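PDB 4WES: nitrogenase molybdenum-iron protein alpha chain from Clostridium pasteurianum, which forms, with the beta chain, the nitrogenase component that reduces dinitrogen to ammonium at its iron-molybdenum cofactor, releasing hydrogen as ATP is hydrolysed. Local coordinates for residues P65-V70 against F89-E94. Residues are numbered along the deposited sequence; the frame is centred on the assembly and turned at random.
Sequences PIKDMV and FKSKPE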
loop_
_atom_site.group_PDB
_atom_site.type_symbol
_atom_site.label_atom_id
_atom_site.label_comp_id
_atom_site.label_asym_id
_atom_site.label_seq_id
_atom_site.Cartn_x
_atom_site.Cartn_y
_atom_site.Cartn_z
ATOM N N PRO A 65 -12.961 -26.942 -15.588
ATOM C CA PRO A 65 -13.764 -26.782 -14.381
ATOM C C PRO A 65 -13.965 -28.015 -13.516
ATOM O O PRO A 65 -14.424 -27.882 -12.395
ATOM C CB PRO A 65 -15.088 -26.250 -14.901
ATOM C CG PRO A 65 -14.709 -25.553 -16.189
ATOM C CD PRO A 65 -13.671 -26.443 -16.768
ATOM N N ILE A 66 -13.717 -29.210 -14.044
ATOM C CA ILE A 66 -13.873 -30.431 -13.219
ATOM C C ILE A 66 -12.772 -30.414 -12.163
ATOM O O ILE A 66 -11.595 -30.602 -12.461
ATOM C CB ILE A 66 -13.849 -31.711 -14.063
ATOM C CG1 ILE A 66 -14.935 -31.680 -15.128
ATOM C CG2 ILE A 66 -14.026 -32.930 -13.133
ATOM C CD1 ILE A 66 -14.941 -32.875 -16.060
ATOM N N LYS A 67 -13.155 -30.181 -10.906
ATOM C CA LYS A 67 -12.232 -29.677 -9.904
ATOM C C LYS A 67 -11.386 -30.724 -9.224
ATOM O O LYS A 67 -10.401 -30.387 -8.582
ATOM C CB LYS A 67 -13.024 -28.893 -8.856
ATOM C CG LYS A 67 -13.974 -29.766 -8.036
ATOM C CD LYS A 67 -15.038 -28.987 -7.308
ATOM C CE LYS A 67 -16.073 -29.910 -6.733
ATOM N NZ LYS A 67 -17.127 -29.167 -6.009
ATOM N N ASP A 68 -11.800 -32.002 -9.302
ATOM C CA ASP A 68 -11.051 -33.087 -8.631
ATOM C C ASP A 68 -10.370 -33.996 -9.647
ATOM O O ASP A 68 -9.890 -35.089 -9.288
ATOM C CB ASP A 68 -11.925 -33.866 -7.652
ATOM C CG ASP A 68 -13.121 -34.529 -8.297
ATOM O OD1 ASP A 68 -13.395 -34.318 -9.486
ATOM O OD2 ASP A 68 -13.785 -35.255 -7.555
ATOM N N MET A 69 -10.261 -33.512 -10.883
ATOM C CA MET A 69 -9.452 -34.113 -11.924
ATOM C C MET A 69 -8.202 -33.279 -12.121
ATOM O O MET A 69 -8.319 -32.054 -12.187
ATOM C CB MET A 69 -10.327 -34.205 -13.190
ATOM C CG MET A 69 -9.737 -34.738 -14.465
ATOM S SD MET A 69 -11.097 -35.056 -15.614
ATOM C CE MET A 69 -10.076 -35.473 -17.050
ATOM N N VAL A 70 -7.027 -33.913 -12.194
ATOM C CA VAL A 70 -5.791 -33.170 -12.506
ATOM C C VAL A 70 -5.661 -33.056 -14.020
ATOM O O VAL A 70 -5.596 -34.044 -14.715
ATOM C CB VAL A 70 -4.551 -33.838 -11.869
ATOM C CG1 VAL A 70 -3.265 -33.271 -12.462
ATOM C CG2 VAL A 70 -4.578 -33.664 -10.374
ATOM N N PHE A 89 -14.263 -19.928 -13.650
ATOM C CA PHE A 89 -15.100 -20.976 -13.082
ATOM C C PHE A 89 -14.774 -21.108 -11.599
ATOM O O PHE A 89 -13.625 -21.257 -11.207
ATOM C CB PHE A 89 -14.917 -22.315 -13.812
ATOM C CG PHE A 89 -13.497 -22.733 -14.116
ATOM C CD1 PHE A 89 -12.758 -23.472 -13.222
ATOM C CD2 PHE A 89 -12.941 -22.403 -15.323
ATOM C CE1 PHE A 89 -11.463 -23.878 -13.527
ATOM C CE2 PHE A 89 -11.684 -22.811 -15.658
ATOM C CZ PHE A 89 -10.927 -23.536 -14.770
ATOM N N LYS A 90 -15.795 -21.063 -10.753
ATOM C CA LYS A 90 -15.578 -21.166 -9.311
ATOM C C LYS A 90 -15.786 -22.604 -8.836
ATOM O O LYS A 90 -16.661 -23.316 -9.331
ATOM C CB LYS A 90 -16.463 -20.192 -8.541
ATOM C CG LYS A 90 -16.124 -18.712 -8.743
ATOM C CD LYS A 90 -16.912 -17.834 -7.765
ATOM C CE LYS A 90 -16.517 -16.372 -7.871
ATOM N NZ LYS A 90 -17.261 -15.533 -6.930
ATOM N N SER A 91 -14.977 -22.997 -7.870
ATOM C CA SER A 91 -14.997 -24.360 -7.313
ATOM C C SER A 91 -14.844 -24.321 -5.820
ATOM O O SER A 91 -14.157 -23.458 -5.265
ATOM C CB SER A 91 -13.849 -25.202 -7.877
ATOM O OG SER A 91 -13.922 -25.267 -9.289
ATOM N N LYS A 92 -15.460 -25.291 -5.147
ATOM C CA LYS A 92 -15.225 -25.461 -3.737
ATOM C C LYS A 92 -15.088 -26.963 -3.438
ATOM O O LYS A 92 -15.604 -27.791 -4.186
ATOM C CB LYS A 92 -16.313 -24.823 -2.913
ATOM C CG LYS A 92 -17.638 -25.393 -3.129
ATOM C CD LYS A 92 -18.770 -24.528 -2.479
ATOM C CE LYS A 92 -20.141 -25.083 -2.800
ATOM N NZ LYS A 92 -20.295 -26.474 -2.277
ATOM N N PRO A 93 -14.391 -27.323 -2.361
ATOM C CA PRO A 93 -14.300 -28.736 -2.025
ATOM C C PRO A 93 -15.689 -29.356 -1.859
ATOM O O PRO A 93 -16.526 -28.821 -1.142
ATOM C CB PRO A 93 -13.569 -28.722 -0.701
ATOM C CG PRO A 93 -12.912 -27.436 -0.613
ATOM C CD PRO A 93 -13.691 -26.468 -1.411
ATOM N N GLU A 94 -15.921 -30.482 -2.518
ATOM C CA GLU A 94 -17.241 -31.093 -2.459
ATOM C C GLU A 94 -17.527 -31.525 -1.020
ATOM O O GLU A 94 -16.677 -32.126 -0.376
ATOM C CB GLU A 94 -17.356 -32.288 -3.396
ATOM C CG GLU A 94 -18.786 -32.769 -3.641
ATOM C CD GLU A 94 -19.656 -31.826 -4.467
ATOM O OE1 GLU A 94 -19.131 -30.891 -5.104
ATOM O OE2 GLU A 94 -20.900 -32.066 -4.522
HETATM O O HOH W 1 -15.546 -25.416 -11.625
#
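K67 reaches across to the extended 89-94 strip and shows how a buried lysine can tie a loop to a turn through most of its side chain. Its CB starts against the side chain of S91, 3.8 Å from S91 OG. With chi1 at 66°, CG sits between the backbone N and the carbonyl carbon, and the chain then runs extended past S91. CD passes 4.0 Å from S91 CB and, like CE, already lies close to the carbonyl oxygen of K92. The ammonium group finishes the run: K67 NZ donates to K92 O over 2.7 Å, approaching nearly along the carbonyl axis (167° at the oxygen). A salt bridge of 2.8 Å joins K67 NZ to E94 OE1. The E94 chain, bent at chi2 (70°), crosses the lysine at about a right angle to deliver that oxygen. D243 adds a second carboxylate to NZ and also accepts from K92 N, so the lysine's charge is probably well compensated despite its burial.

The other end of the contact is apolar. P65 lies over one face of the F89 ring, its CG 3.9 Å from the ring centroid and displaced toward the rim in a CH-pi contact, while P65 CA approaches F89 CD1. Between the two ends a water donates to both P65 O and S91 OG, bridging the segments; S91 OG also hydrogen-bonds N102 OD1.

The proline precedes a type I beta turn, I66 to M69, that leads into strand 69-74 of a parallel sheet, and the 89-94 strip belongs to the loop before strand 106-107, the neighbouring strand. The side chain of F89 lies about 7 Å from the bound iron-molybdenum cluster, which places this loop-to-turn packing in the protein shell near the cofactor site of the nitrogenase alpha chain.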